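Local coordinates for uncharacterized protein (Pyrococcus furiosus, PDB 4XLZ), which probably removes an acetyl group from N,N'-diacetylchitobiose as a metal-binding deacetylase of carbohydrate esterase family 14, at residues 86-91 and 216-221; 112-117 and 152-157; 119-124 and 158-163. One frame throughout, in Å; residues are numbered along the deposited sequence.

Contact 1: 86-91 and 216-221; sequences LIRRRE and RSQFTD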
ATOM      1  N   LEU A  86      27.364  -3.263   3.796  1.00 15.61           N
ATOM      2  CA  LEU A  86      28.321  -3.076   4.862  1.00 16.50           C
ATOM      3  C   LEU A  86      29.621  -2.388   4.354  1.00 15.92           C
ATOM      4  O   LEU A  86      30.141  -1.490   5.050  1.00 18.12           O
ATOM      5  CB  LEU A  86      28.628  -4.498   5.384  1.00 19.16           C
ATOM      6  CG  LEU A  86      29.665  -4.595   6.476  1.00 23.45           C
ATOM      7  CD1 LEU A  86      29.210  -3.856   7.712  1.00 26.15           C
ATOM      8  CD2 LEU A  86      29.936  -6.086   6.757  1.00 26.40           C
ATOM      9  N   ILE A  87      30.027  -2.794   3.136  1.00 16.26           N
ATOM     10  CA  ILE A  87      31.218  -2.146   2.542  1.00 16.90           C
ATOM     11  C   ILE A  87      30.979  -0.661   2.335  1.00 16.92           C
ATOM     12  O   ILE A  87      31.817   0.243   2.641  1.00 17.27           O
ATOM     13  CB  ILE A  87      31.534  -2.797   1.192  1.00 18.30           C
ATOM     14  CG1 ILE A  87      32.118  -4.216   1.405  1.00 18.59           C
ATOM     15  CG2 ILE A  87      32.456  -1.900   0.295  1.00 21.81           C
ATOM     16  CD1 ILE A  87      32.066  -5.069   0.136  1.00 22.99           C
ATOM     17  N   ARG A  88      29.767  -0.282   1.842  1.00 14.69           N
ATOM     18  CA  ARG A  88      29.487   1.118   1.632  1.00 15.50           C
ATOM     19  C   ARG A  88      29.357   1.996   2.840  1.00 14.47           C
ATOM     20  O   ARG A  88      29.632   3.234   2.785  1.00 15.33           O
ATOM     21  CB  ARG A  88      28.217   1.253   0.746  1.00 13.81           C
ATOM     22  CG  ARG A  88      28.516   0.625  -0.641  1.00 15.99           C
ATOM     23  CD  ARG A  88      27.313   0.851  -1.658  1.00 15.49           C
ATOM     24  NE  ARG A  88      27.246   2.253  -2.028  1.00 14.36           N
ATOM     25  CZ  ARG A  88      26.410   2.723  -3.024  1.00 13.77           C
ATOM     26  NH1 ARG A  88      25.590   1.801  -3.575  1.00 13.52           N
ATOM     27  NH2 ARG A  88      26.409   4.024  -3.354  1.00 15.29           N
ATOM     28  N   ARG A  89      28.963   1.380   4.022  1.00 16.40           N
ATOM     29  CA  ARG A  89      28.956   2.175   5.234  1.00 16.97           C
ATOM     30  C   ARG A  89      30.401   2.580   5.609  1.00 16.09           C
ATOM     31  O   ARG A  89      30.602   3.749   5.954  1.00 18.40           O
ATOM     32  CB  ARG A  89      28.325   1.289   6.336  1.00 20.63           C
ATOM     33  CG  ARG A  89      28.339   2.139   7.583  1.00 25.97           C
ATOM     34  CD  ARG A  89      27.953   1.195   8.686  1.00 40.10           C
ATOM     35  NE  ARG A  89      26.561   0.813   8.362  1.00 47.33           N
ATOM     36  CZ  ARG A  89      25.493   1.094   9.119  1.00 48.70           C
ATOM     37  NH1 ARG A  89      25.646   1.705  10.355  1.00 38.20           N
ATOM     38  NH2 ARG A  89      24.314   0.727   8.620  1.00 38.99           N
ATOM     39  N   ARG A  90      31.286   1.609   5.453  1.00 17.29           N
ATOM     40  CA  ARG A  90      32.702   1.974   5.780  1.00 17.98           C
ATOM     41  C   ARG A  90      33.293   2.998   4.766  1.00 17.89           C
ATOM     42  O   ARG A  90      33.992   3.923   5.168  1.00 19.98           O
ATOM     43  CB  ARG A  90      33.530   0.714   5.731  1.00 19.53           C
ATOM     44  CG  ARG A  90      33.058  -0.255   6.810  1.00 28.48           C
ATOM     45  CD  ARG A  90      33.388  -1.713   6.601  1.00 44.83           C
ATOM     46  NE  ARG A  90      32.986  -2.541   7.783  1.00 51.65           N
ATOM     47  CZ  ARG A  90      33.301  -3.832   7.927  1.00 54.45           C
ATOM     48  NH1 ARG A  90      34.016  -4.465   6.966  1.00 54.98           N
ATOM     49  NH2 ARG A  90      32.880  -4.493   9.010  1.00 56.61           N
ATOM     50  N   GLU A  91      32.929   2.819   3.481  1.00 15.99           N
ATOM     51  CA  GLU A  91      33.335   3.858   2.470  1.00 16.99           C
ATOM     52  C   GLU A  91      32.879   5.229   2.812  1.00 15.93           C
ATOM     53  O   GLU A  91      33.559   6.211   2.721  1.00 17.21           O
ATOM     54  CB  GLU A  91      32.818   3.471   1.103  1.00 15.16           C
ATOM     55  CG  GLU A  91      33.576   2.244   0.608  1.00 15.97           C
ATOM     56  CD  GLU A  91      33.135   1.633  -0.691  1.00 18.19           C
ATOM     57  OE1 GLU A  91      33.849   0.716  -1.274  1.00 18.51           O
ATOM     58  OE2 GLU A  91      31.996   1.961  -1.191  1.00 18.94           O
ATOM     59  N   ARG A 216      35.015   3.195  -3.076  1.00 16.71           N
ATOM     60  CA  ARG A 216      35.710   2.341  -4.049  1.00 19.92           C
ATOM     61  C   ARG A 216      34.810   1.379  -4.785  1.00 19.01           C
ATOM     62  O   ARG A 216      34.981   1.060  -5.955  1.00 20.19           O
ATOM     63  CB  ARG A 216      36.812   1.542  -3.370  1.00 21.26           C
ATOM     64  CG  ARG A 216      37.883   2.433  -2.790  1.00 28.72           C
ATOM     65  CD  ARG A 216      38.912   1.608  -2.044  1.00 37.73           C
ATOM     66  NE  ARG A 216      39.571   2.424  -1.023  1.00 50.74           N
ATOM     67  CZ  ARG A 216      40.900   2.633  -0.984  1.00 58.59           C
ATOM     68  NH1 ARG A 216      41.443   3.388  -0.023  1.00 56.38           N
ATOM     69  NH2 ARG A 216      41.684   2.080  -1.926  1.00 58.14           N
ATOM     70  N   SER A 217      33.784   0.813  -4.066  1.00 16.76           N
ATOM     71  CA  SER A 217      32.930  -0.179  -4.683  1.00 17.27           C
ATOM     72  C   SER A 217      32.114   0.397  -5.848  1.00 15.53           C
ATOM     73  O   SER A 217      31.656  -0.376  -6.735  1.00 19.83           O
ATOM     74  CB  SER A 217      31.909  -0.681  -3.574  1.00 17.01           C
ATOM     75  OG  SER A 217      31.080   0.390  -3.179  1.00 17.24           O
ATOM     76  N   GLN A 218      31.945   1.700  -5.809  1.00 15.63           N
ATOM     77  CA  GLN A 218      31.179   2.331  -6.883  1.00 16.93           C
ATOM     78  C   GLN A 218      32.077   2.796  -8.040  1.00 19.79           C
ATOM     79  O   GLN A 218      31.591   3.040  -9.122  1.00 22.42           O
ATOM     80  CB  GLN A 218      30.329   3.512  -6.380  1.00 18.77           C
ATOM     81  CG  GLN A 218      29.370   3.011  -5.181  1.00 18.60           C
ATOM     82  CD  GLN A 218      28.554   1.903  -5.551  1.00 17.66           C
ATOM     83  OE1 GLN A 218      27.776   2.062  -6.513  1.00 23.06           O
ATOM     84  NE2 GLN A 218      28.766   0.715  -5.048  1.00 18.09           N
ATOM     85  N   PHE A 219      33.256   3.154  -7.655  1.00 18.78           N
ATOM     86  CA  PHE A 219      34.187   3.935  -8.663  1.00 18.48           C
ATOM     87  C   PHE A 219      35.407   3.092  -8.844  1.00 20.62           C
ATOM     88  O   PHE A 219      36.485   3.445  -8.264  1.00 24.78           O
ATOM     89  CB  PHE A 219      34.466   5.327  -8.095  1.00 18.46           C
ATOM     90  CG  PHE A 219      33.197   6.172  -8.083  1.00 20.70           C
ATOM     91  CD1 PHE A 219      32.607   6.513  -9.327  1.00 20.26           C
ATOM     92  CD2 PHE A 219      32.587   6.485  -6.881  1.00 21.02           C
ATOM     93  CE1 PHE A 219      31.389   7.206  -9.363  1.00 22.28           C
ATOM     94  CE2 PHE A 219      31.362   7.256  -6.891  1.00 20.77           C
ATOM     95  CZ  PHE A 219      30.722   7.552  -8.103  1.00 21.23           C
ATOM     96  N   THR A 220      35.253   2.014  -9.560  1.00 21.08           N
ATOM     97  CA  THR A 220      36.400   1.284 -10.017  1.00 22.44           C
ATOM     98  C   THR A 220      37.115   2.154 -11.025  1.00 21.53           C
ATOM     99  O   THR A 220      36.610   3.118 -11.502  1.00 21.49           O
ATOM    100  CB  THR A 220      35.966   0.008 -10.768  1.00 22.83           C
ATOM    101  OG1 THR A 220      35.122   0.369 -11.907  1.00 22.28           O
ATOM    102  CG2 THR A 220      35.194  -1.003  -9.848  1.00 28.29           C
ATOM    103  N   ASP A 221      38.406   1.811 -11.291  1.00 22.31           N
ATOM    104  CA  ASP A 221      39.121   2.567 -12.371  1.00 22.53           C
ATOM    105  C   ASP A 221      38.370   2.568 -13.681  1.00 19.66           C
ATOM    106  O   ASP A 221      38.287   3.602 -14.321  1.00 22.55           O
ATOM    107  CB  ASP A 221      40.464   1.862 -12.584  1.00 22.65           C
ATOM    108  CG  ASP A 221      41.442   2.196 -11.504  1.00 30.22           C
ATOM    109  OD1 ASP A 221      42.466   1.481 -11.433  1.00 31.97           O
ATOM    110  OD2 ASP A 221      41.259   3.207 -10.743  1.00 31.50           O
TER

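Contact 2: 112-117 and 152-157; sequences TELPYS and RRTGFL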
ATOM      1  N   THR A 112      16.763   1.434  -4.108  1.00 11.59           N
ATOM      2  CA  THR A 112      15.752   1.231  -5.202  1.00 11.22           C
ATOM      3  C   THR A 112      14.358   1.032  -4.584  1.00 13.62           C
ATOM      4  O   THR A 112      13.393   0.865  -5.351  1.00 14.01           O
ATOM      5  CB  THR A 112      15.992   0.118  -6.241  1.00 12.99           C
ATOM      6  OG1 THR A 112      15.904  -1.204  -5.714  1.00 12.40           O
ATOM      7  CG2 THR A 112      17.435   0.369  -6.919  1.00 12.40           C
ATOM      8  N   GLU A 113      14.271   1.067  -3.243  1.00 11.96           N
ATOM      9  CA  GLU A 113      13.008   0.734  -2.530  1.00 12.33           C
ATOM     10  C   GLU A 113      12.776   1.842  -1.538  1.00 12.39           C
ATOM     11  O   GLU A 113      11.939   1.590  -0.573  1.00 14.10           O
ATOM     12  CB  GLU A 113      13.093  -0.642  -1.843  1.00 14.98           C
ATOM     13  CG  GLU A 113      13.513  -1.735  -2.913  1.00 14.14           C
ATOM     14  CD  GLU A 113      13.457  -3.143  -2.417  1.00 15.22           C
ATOM     15  OE1 GLU A 113      13.718  -4.043  -3.232  1.00 16.08           O
ATOM     16  OE2 GLU A 113      13.255  -3.380  -1.130  1.00 17.81           O
ATOM     17  N   LEU A 114      13.240   3.055  -1.670  1.00 11.87           N
ATOM     18  CA  LEU A 114      12.877   4.121  -0.727  1.00 11.34           C
ATOM     19  C   LEU A 114      11.380   4.423  -0.825  1.00 10.59           C
ATOM     20  O   LEU A 114      10.998   4.848  -1.924  1.00 12.12           O
ATOM     21  CB  LEU A 114      13.731   5.371  -1.061  1.00 13.00           C
ATOM     22  CG  LEU A 114      13.411   6.555  -0.113  1.00 11.72           C
ATOM     23  CD1 LEU A 114      13.784   6.229   1.419  1.00 13.65           C
ATOM     24  CD2 LEU A 114      14.215   7.805  -0.557  1.00 11.52           C
ATOM     25  N   PRO A 115      10.591   4.295   0.211  1.00 10.50           N
ATOM     26  CA  PRO A 115       9.179   4.686   0.034  1.00 11.45           C
ATOM     27  C   PRO A 115       8.979   6.134  -0.109  1.00 11.28           C
ATOM     28  O   PRO A 115       9.793   6.959   0.366  1.00 13.36           O
ATOM     29  CB  PRO A 115       8.515   4.190   1.353  1.00 12.62           C
ATOM     30  CG  PRO A 115       9.533   3.184   1.964  1.00 12.42           C
ATOM     31  CD  PRO A 115      10.900   3.700   1.534  1.00 10.78           C
ATOM     32  N   TYR A 116       7.797   6.476  -0.675  1.00 11.73           N
ATOM     33  CA  TYR A 116       7.380   7.885  -0.631  1.00 10.92           C
ATOM     34  C   TYR A 116       6.139   7.905   0.299  1.00 11.23           C
ATOM     35  O   TYR A 116       5.004   7.589  -0.146  1.00 14.13           O
ATOM     36  CB  TYR A 116       7.031   8.419  -2.051  1.00 11.87           C
ATOM     37  CG  TYR A 116       6.595   9.832  -1.996  1.00 10.67           C
ATOM     38  CD1 TYR A 116       5.225  10.160  -2.193  1.00 12.44           C
ATOM     39  CD2 TYR A 116       7.491  10.860  -1.671  1.00 11.21           C
ATOM     40  CE1 TYR A 116       4.801  11.514  -2.185  1.00 11.92           C
ATOM     41  CE2 TYR A 116       7.090  12.190  -1.593  1.00 12.73           C
ATOM     42  CZ  TYR A 116       5.713  12.512  -1.814  1.00 11.74           C
ATOM     43  OH  TYR A 116       5.248  13.804  -1.753  1.00 12.56           O
ATOM     44  N   SER A 117       6.378   8.175   1.571  1.00 12.59           N
ATOM     45  CA  SER A 117       5.272   7.939   2.529  1.00 12.25           C
ATOM     46  C   SER A 117       5.513   8.832   3.742  1.00 10.49           C
ATOM     47  O   SER A 117       6.588   9.338   4.072  1.00 11.40           O
ATOM     48  CB  SER A 117       5.321   6.466   2.983  1.00 13.44           C
ATOM     49  OG  SER A 117       6.517   6.213   3.751  1.00 13.78           O
ATOM     50  N   ARG A 152      14.391  11.322  -6.668  1.00 12.67           N
ATOM     51  CA  ARG A 152      13.237  12.229  -6.691  1.00 12.85           C
ATOM     52  C   ARG A 152      12.537  12.187  -5.282  1.00 12.54           C
ATOM     53  O   ARG A 152      12.226  13.257  -4.742  1.00 12.30           O
ATOM     54  CB  ARG A 152      12.220  11.719  -7.708  1.00 12.86           C
ATOM     55  CG  ARG A 152      12.734  11.805  -9.159  1.00 13.78           C
ATOM     56  CD  ARG A 152      11.595  11.446 -10.124  1.00 14.21           C
ATOM     57  NE  ARG A 152      11.140  10.056 -10.014  1.00 13.73           N
ATOM     58  CZ  ARG A 152      11.323   9.097 -10.865  1.00 14.46           C
ATOM     59  NH1 ARG A 152      12.133   9.269 -11.948  1.00 14.98           N
ATOM     60  NH2 ARG A 152      10.803   7.909 -10.650  1.00 14.29           N
ATOM     61  N   ARG A 153      12.392  10.986  -4.769  1.00 11.35           N
ATOM     62  CA  ARG A 153      11.709  10.890  -3.463  1.00 11.85           C
ATOM     63  C   ARG A 153      12.514  11.559  -2.331  1.00 11.42           C
ATOM     64  O   ARG A 153      11.890  12.206  -1.447  1.00 11.97           O
ATOM     65  CB  ARG A 153      11.396   9.456  -3.127  1.00 10.85           C
ATOM     66  CG  ARG A 153      10.312   8.869  -4.108  1.00 11.17           C
ATOM     67  CD  ARG A 153      10.152   7.384  -3.947  1.00 10.59           C
ATOM     68  NE  ARG A 153       9.048   6.990  -4.804  1.00 12.45           N
ATOM     69  CZ  ARG A 153       8.366   5.894  -4.601  1.00 12.56           C
ATOM     70  NH1 ARG A 153       8.719   4.944  -3.663  1.00 11.99           N
ATOM     71  NH2 ARG A 153       7.232   5.695  -5.403  1.00 13.20           N
ATOM     72  N   THR A 154      13.871  11.419  -2.347  1.00 11.53           N
ATOM     73  CA  THR A 154      14.588  12.109  -1.303  1.00 11.19           C
ATOM     74  C   THR A 154      14.347  13.582  -1.339  1.00 12.69           C
ATOM     75  O   THR A 154      14.205  14.259  -0.271  1.00 12.17           O
ATOM     76  CB  THR A 154      16.102  11.762  -1.493  1.00 11.13           C
ATOM     77  OG1 THR A 154      16.309  10.378  -1.272  1.00 12.22           O
ATOM     78  CG2 THR A 154      16.939  12.542  -0.431  1.00 12.23           C
ATOM     79  N   GLY A 155      14.379  14.191  -2.569  1.00 12.02           N
ATOM     80  CA  GLY A 155      14.176  15.633  -2.655  1.00 13.20           C
ATOM     81  C   GLY A 155      12.801  16.092  -2.106  1.00 12.68           C
ATOM     82  O   GLY A 155      12.742  17.021  -1.327  1.00 13.20           O
ATOM     83  N   PHE A 156      11.783  15.398  -2.607  1.00 12.65           N
ATOM     84  CA  PHE A 156      10.433  15.834  -2.159  1.00 11.81           C
ATOM     85  C   PHE A 156      10.254  15.581  -0.691  1.00 12.64           C
ATOM     86  O   PHE A 156       9.724  16.448  -0.003  1.00 12.46           O
ATOM     87  CB  PHE A 156       9.369  14.981  -2.944  1.00 12.02           C
ATOM     88  CG  PHE A 156       9.161  15.404  -4.399  1.00 11.19           C
ATOM     89  CD1 PHE A 156       8.863  16.740  -4.691  1.00 13.75           C
ATOM     90  CD2 PHE A 156       9.341  14.415  -5.384  1.00 14.11           C
ATOM     91  CE1 PHE A 156       8.645  17.094  -6.073  1.00 14.15           C
ATOM     92  CE2 PHE A 156       9.155  14.793  -6.774  1.00 15.11           C
ATOM     93  CZ  PHE A 156       8.815  16.141  -7.078  1.00 14.42           C
ATOM     94  N   LEU A 157      10.658  14.413  -0.212  1.00 11.88           N
ATOM     95  CA  LEU A 157      10.477  14.122   1.247  1.00 10.56           C
ATOM     96  C   LEU A 157      11.281  15.097   2.107  1.00 12.79           C
ATOM     97  O   LEU A 157      10.826  15.471   3.201  1.00 13.01           O
ATOM     98  CB  LEU A 157      10.886  12.725   1.557  1.00 12.33           C
ATOM     99  CG  LEU A 157       9.996  11.599   0.916  1.00 11.63           C
ATOM    100  CD1 LEU A 157      10.767  10.215   1.028  1.00 13.58           C
ATOM    101  CD2 LEU A 157       8.640  11.498   1.692  1.00 12.79           C
TER

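Contact 3: 119-124 and 158-163; sequences EVRKDL and AIESVA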
ATOM      1  N   GLU A 119       5.551   7.650   6.715  1.00 10.73           N
ATOM      2  CA  GLU A 119       6.532   7.002   7.602  1.00 10.54           C
ATOM      3  C   GLU A 119       7.948   7.592   7.359  1.00 12.35           C
ATOM      4  O   GLU A 119       8.699   7.848   8.336  1.00 12.52           O
ATOM      5  CB  GLU A 119       6.460   5.515   7.325  1.00 11.92           C
ATOM      6  CG  GLU A 119       7.581   4.811   8.119  1.00 13.81           C
ATOM      7  CD  GLU A 119       7.591   3.341   7.937  1.00 14.00           C
ATOM      8  OE1 GLU A 119       7.038   2.815   6.943  1.00 13.04           O
ATOM      9  OE2 GLU A 119       8.143   2.658   8.785  1.00 17.14           O
ATOM     10  N   VAL A 120       8.349   7.758   6.084  1.00 12.72           N
ATOM     11  CA  VAL A 120       9.752   8.269   5.915  1.00 12.61           C
ATOM     12  C   VAL A 120       9.841   9.717   6.285  1.00 11.97           C
ATOM     13  O   VAL A 120      10.817  10.178   6.884  1.00 12.11           O
ATOM     14  CB  VAL A 120      10.096   8.124   4.430  1.00 11.68           C
ATOM     15  CG1 VAL A 120      11.594   8.599   4.224  1.00 13.40           C
ATOM     16  CG2 VAL A 120      10.052   6.595   4.016  1.00 12.39           C
ATOM     17  N   ARG A 121       8.752  10.529   6.085  1.00 12.40           N
ATOM     18  CA  ARG A 121       8.761  11.906   6.605  1.00 12.41           C
ATOM     19  C   ARG A 121       8.971  11.845   8.061  1.00 12.85           C
ATOM     20  O   ARG A 121       9.674  12.771   8.619  1.00 13.28           O
ATOM     21  CB  ARG A 121       7.405  12.616   6.308  1.00 13.13           C
ATOM     22  CG  ARG A 121       7.156  12.781   4.740  1.00 13.12           C
ATOM     23  CD  ARG A 121       5.915  13.721   4.620  1.00 12.67           C
ATOM     24  NE  ARG A 121       5.533  13.721   3.198  1.00 11.18           N
ATOM     25  CZ  ARG A 121       4.754  12.789   2.623  1.00 13.68           C
ATOM     26  NH1 ARG A 121       3.926  12.020   3.322  1.00 13.70           N
ATOM     27  NH2 ARG A 121       4.795  12.739   1.286  1.00 13.93           N
ATOM     28  N   LYS A 122       8.261  10.985   8.808  1.00 11.70           N
ATOM     29  CA  LYS A 122       8.446  10.968  10.276  1.00 13.94           C
ATOM     30  C   LYS A 122       9.897  10.693  10.622  1.00 14.24           C
ATOM     31  O   LYS A 122      10.405  11.268  11.617  1.00 14.11           O
ATOM     32  CB  LYS A 122       7.565   9.869  10.903  1.00 14.03           C
ATOM     33  CG  LYS A 122       6.104  10.296  10.866  1.00 15.50           C
ATOM     34  CD  LYS A 122       5.350   9.102  11.511  1.00 18.90           C
ATOM     35  CE  LYS A 122       3.921   9.495  11.635  1.00 21.77           C
ATOM     36  NZ  LYS A 122       3.250   8.118  12.085  1.00 22.81           N
ATOM     37  N   ASP A 123      10.630   9.831   9.901  1.00 14.22           N
ATOM     38  CA  ASP A 123      12.065   9.593  10.260  1.00 14.79           C
ATOM     39  C   ASP A 123      12.851  10.935  10.112  1.00 15.27           C
ATOM     40  O   ASP A 123      13.677  11.341  10.960  1.00 15.86           O
ATOM     41  CB  ASP A 123      12.678   8.650   9.226  1.00 15.35           C
ATOM     42  CG  ASP A 123      12.278   7.262   9.404  1.00 26.51           C
ATOM     43  OD1 ASP A 123      11.856   6.845  10.553  1.00 24.75           O
ATOM     44  OD2 ASP A 123      12.336   6.545   8.345  1.00 25.72           O
ATOM     45  N   LEU A 124      12.628  11.671   8.994  1.00 13.56           N
ATOM     46  CA  LEU A 124      13.326  12.940   8.748  1.00 13.75           C
ATOM     47  C   LEU A 124      12.953  13.940   9.802  1.00 13.98           C
ATOM     48  O   LEU A 124      13.783  14.672  10.316  1.00 14.21           O
ATOM     49  CB  LEU A 124      13.065  13.492   7.337  1.00 13.27           C
ATOM     50  CG  LEU A 124      13.634  12.557   6.268  1.00 12.77           C
ATOM     51  CD1 LEU A 124      13.299  13.255   4.908  1.00 15.73           C
ATOM     52  CD2 LEU A 124      15.179  12.416   6.363  1.00 14.24           C
ATOM     53  N   ALA A 158      12.462  15.524   1.633  1.00 11.86           N
ATOM     54  CA  ALA A 158      13.227  16.471   2.463  1.00 12.20           C
ATOM     55  C   ALA A 158      12.567  17.815   2.568  1.00 12.54           C
ATOM     56  O   ALA A 158      12.403  18.357   3.664  1.00 13.11           O
ATOM     57  CB  ALA A 158      14.635  16.664   1.773  1.00 13.19           C
ATOM     58  N   ILE A 159      12.007  18.328   1.437  1.00 12.03           N
ATOM     59  CA  ILE A 159      11.352  19.633   1.417  1.00 12.30           C
ATOM     60  C   ILE A 159      10.128  19.533   2.342  1.00 14.04           C
ATOM     61  O   ILE A 159       9.863  20.401   3.161  1.00 14.95           O
ATOM     62  CB  ILE A 159      10.934  20.004  -0.004  1.00 11.68           C
ATOM     63  CG1 ILE A 159      12.222  20.253  -0.786  1.00 14.18           C
ATOM     64  CG2 ILE A 159      10.065  21.292   0.020  1.00 14.33           C
ATOM     65  CD1 ILE A 159      11.948  20.327  -2.342  1.00 15.14           C
ATOM     66  N   GLU A 160       9.327  18.477   2.135  1.00 11.98           N
ATOM     67  CA  GLU A 160       8.079  18.279   2.944  1.00 11.73           C
ATOM     68  C   GLU A 160       8.427  18.201   4.386  1.00 13.28           C
ATOM     69  O   GLU A 160       7.695  18.776   5.270  1.00 13.58           O
ATOM     70  CB  GLU A 160       7.411  17.000   2.480  1.00 12.13           C
ATOM     71  CG  GLU A 160       6.900  17.175   1.053  1.00 13.16           C
ATOM     72  CD  GLU A 160       6.729  15.785   0.321  1.00 12.90           C
ATOM     73  OE1 GLU A 160       6.815  14.718   0.942  1.00 13.14           O
ATOM     74  OE2 GLU A 160       6.571  15.825  -0.936  1.00 12.81           O
ATOM     75  N   SER A 161       9.442  17.419   4.722  1.00 12.51           N
ATOM     76  CA  SER A 161       9.760  17.166   6.152  1.00 12.10           C
ATOM     77  C   SER A 161      10.277  18.458   6.791  1.00 12.82           C
ATOM     78  O   SER A 161      10.012  18.656   7.997  1.00 13.41           O
ATOM     79  CB  SER A 161      10.809  16.099   6.270  1.00 12.35           C
ATOM     80  OG  SER A 161      10.259  14.857   5.733  1.00 13.78           O
ATOM     81  N   VAL A 162      11.045  19.268   6.074  1.00 12.95           N
ATOM     82  CA  VAL A 162      11.435  20.595   6.670  1.00 14.30           C
ATOM     83  C   VAL A 162      10.162  21.397   7.037  1.00 13.91           C
ATOM     84  O   VAL A 162      10.105  21.956   8.147  1.00 16.04           O
ATOM     85  CB  VAL A 162      12.353  21.320   5.649  1.00 14.63           C
ATOM     86  CG1 VAL A 162      12.533  22.773   6.136  1.00 14.19           C
ATOM     87  CG2 VAL A 162      13.735  20.579   5.633  1.00 15.29           C
ATOM     88  N   ALA A 163       9.187  21.414   6.102  1.00 14.07           N
ATOM     89  CA  ALA A 163       7.964  22.190   6.383  1.00 13.87           C
ATOM     90  C   ALA A 163       7.259  21.554   7.575  1.00 16.07           C
ATOM     91  O   ALA A 163       6.765  22.249   8.504  1.00 15.80           O
ATOM     92  CB  ALA A 163       7.048  22.114   5.201  1.00 15.14           C
TER

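Contact 1: 86-91 and 216-221
Glu91 holds Ser217 by two bonds, one to each carboxylate oxygen. The backbone N of Ser217 donates to Glu91 OE1 at 2.8 Å with an N-H...O angle of 148°, arriving on the syn side but well out of the carboxylate plane. Ser217 OG donates to the syn lone pair of Glu91 OE2 at 2.7 Å. The hydroxyl reaches it because OG stands between the backbone N and the carbonyl carbon (chi1 64°), and the same OG accepts Gln218 NE2 at 3.0 Å, so it donates to the carboxylate and accepts from the amide. With an alanine in place of Glu91, both the backbone N and the hydroxyl of Ser217 would probably lose their acceptor, and the loop would be less firmly fixed to the helix.

The elements joined are helix 81-99 and the loop between helices 205-213 and 221-240, within a fold built on a parallel five-stranded sheet. Beside the carboxylate, Arg88 and Gln218 form a stack: guanidinium and amide planes are 2° apart, and Gln218 CD lies over the centre of the guanidinium, 3.4 Å from Arg88 CZ. A bend at chi3 of the arginine and another at chi2 of Gln218 bring the guanidinium flat against the amide. The stack uses the flat face, and the N-H groups are taken up by backbone carbonyls: Arg88 NH2 by Pro41 O, NH1 by Gly70 O, Gln218 NE2 also by Gly73 O. Arg88 touches His40, a cadmium ligand, and its side chain lies about 6 Å from a bound cadmium ion, which places the stack next to the metal site. At the margin, Ile87 CG2 rests 4.1 Å from Ser217 CB.

Contact 2: 112-117 and 152-157
Tyr116 and Arg153 bring the two backbones closest, their CA atoms 6.0 Å apart, where an irregular segment passes a helix. Residues 114-116 are extended, whereas 152-157 keeps regular helical angles and the bond from Leu157 N to Arg153 O. The extended course leaves the carbonyl of Leu114 available to the helix. Arg153 NH1 donates to Leu114 O at 2.9 Å with an N-H...O angle of 165°; the acceptor lies 3° from the guanidinium plane, while the donor is tilted from the carbonyl plane.

Arg153 is extended from CG to NE, which carries its guanidinium past the tyrosine: Tyr116 CB sits over one face, toward the rim, 3.7 Å from Arg153 NE. Its other terminal nitrogen, NH2, binds a Tris molecule, probably from the crystallisation liquor. The segments belong to the loop that follows strand 103-109 and leads into helix 118-131, and to helix 149-164, which carries the cadmium ligand His151 immediately before Arg152; the loop is thus pinned to the helix that supplies a metal ligand.

Tyr116 points its CG anti to the backbone N (chi1 179°), turning the ring toward the helix, which it meets at a slant: its CD2 meets Leu157 CD2 at 3.6 Å and its CE2 meets Phe156 CB at 3.8 Å, both obliquely to the ring. Its hydroxyl bonds to Glu160. Leu157 CD1 approaches Pro115 O at 3.5 Å, and that buried carbonyl has no polar partner in the model. Farther back along the arginine, near its CB, Leu114 CD2 lies 3.4 Å from Thr154 OG1, the two side chains crossing at about a right angle; this hydroxyl bonds back to Asp150 O.

Contact 3: 119-124 and 158-163
Arg121, the first residue of helix 119-124 to touch the other helix, has the CA nearest the other segment, 5.4 Å from the CA of Ser161. Its side chain runs straight to NE, and a turn of chi4 to 84° sets the guanidinium edge toward Glu160. Arg121 NE reaches Glu160 OE1 at 2.8 Å, and Arg121 NH2 meets the same Glu160 OE1, also at 2.8 Å. This side-on salt bridge closes on a single oxygen, which lies in the guanidinium plane. On the acceptor side the fit is less even: the guanidinium and carboxylate planes are 43° apart, and both nitrogens come from the same face of the carboxylate. Sharing one atom leaves both N-H...O bonds bent.

The other oxygen, Glu160 OE2, besides its bond with Tyr116, takes a salt bridge from Arg152 of a neighbouring subunit, so this buried carboxylate couples the helix pair to the assembly. The pair itself is helix 118-131 against helix 149-164, whose local axes cross at -61° and come within 9.0 Å.

The 5.4 Å approach of the CA atoms of Arg121 and Ser161 is consistent with the small serine facing the arginine. Ser161 OG, beside its own backbone N and bonded back to Leu157 O, lies 3.4 Å from Arg121 CA. One turn on, Leu124 sets its CB 3.5 Å from Ser161 OG and extends CD1 alongside the serine until it comes 4.0 Å from Ala158 CA. Leu124 also continues inward to Ile65 and Met67 of strand 61-68, in the parallel sheet.

From the N terminus, the chain reaches helix 81-99, whose residues 86-91 meet 216-221 much later to close contact 1. Inside that long loop the chain runs through strand 103-109 to 112-117 and 119-124, passes strand 135-139, and returns on helix 149-164, where 152-157 completes contact 2 and 158-163 contact 3. Both nest within contact 1 and cross each other because their segments alternate. Their centres are about 10 Å apart, and they touch where Tyr116 meets Glu160 and Arg121, and Leu157 meets Val120 and Arg121. Contact 1 touches neither; it ties helix 81-99 to the loop before helix 221-240, whereas contacts 2 and 3 tie the loop after strand 103-109 and helix 118-131 to helix 149-164.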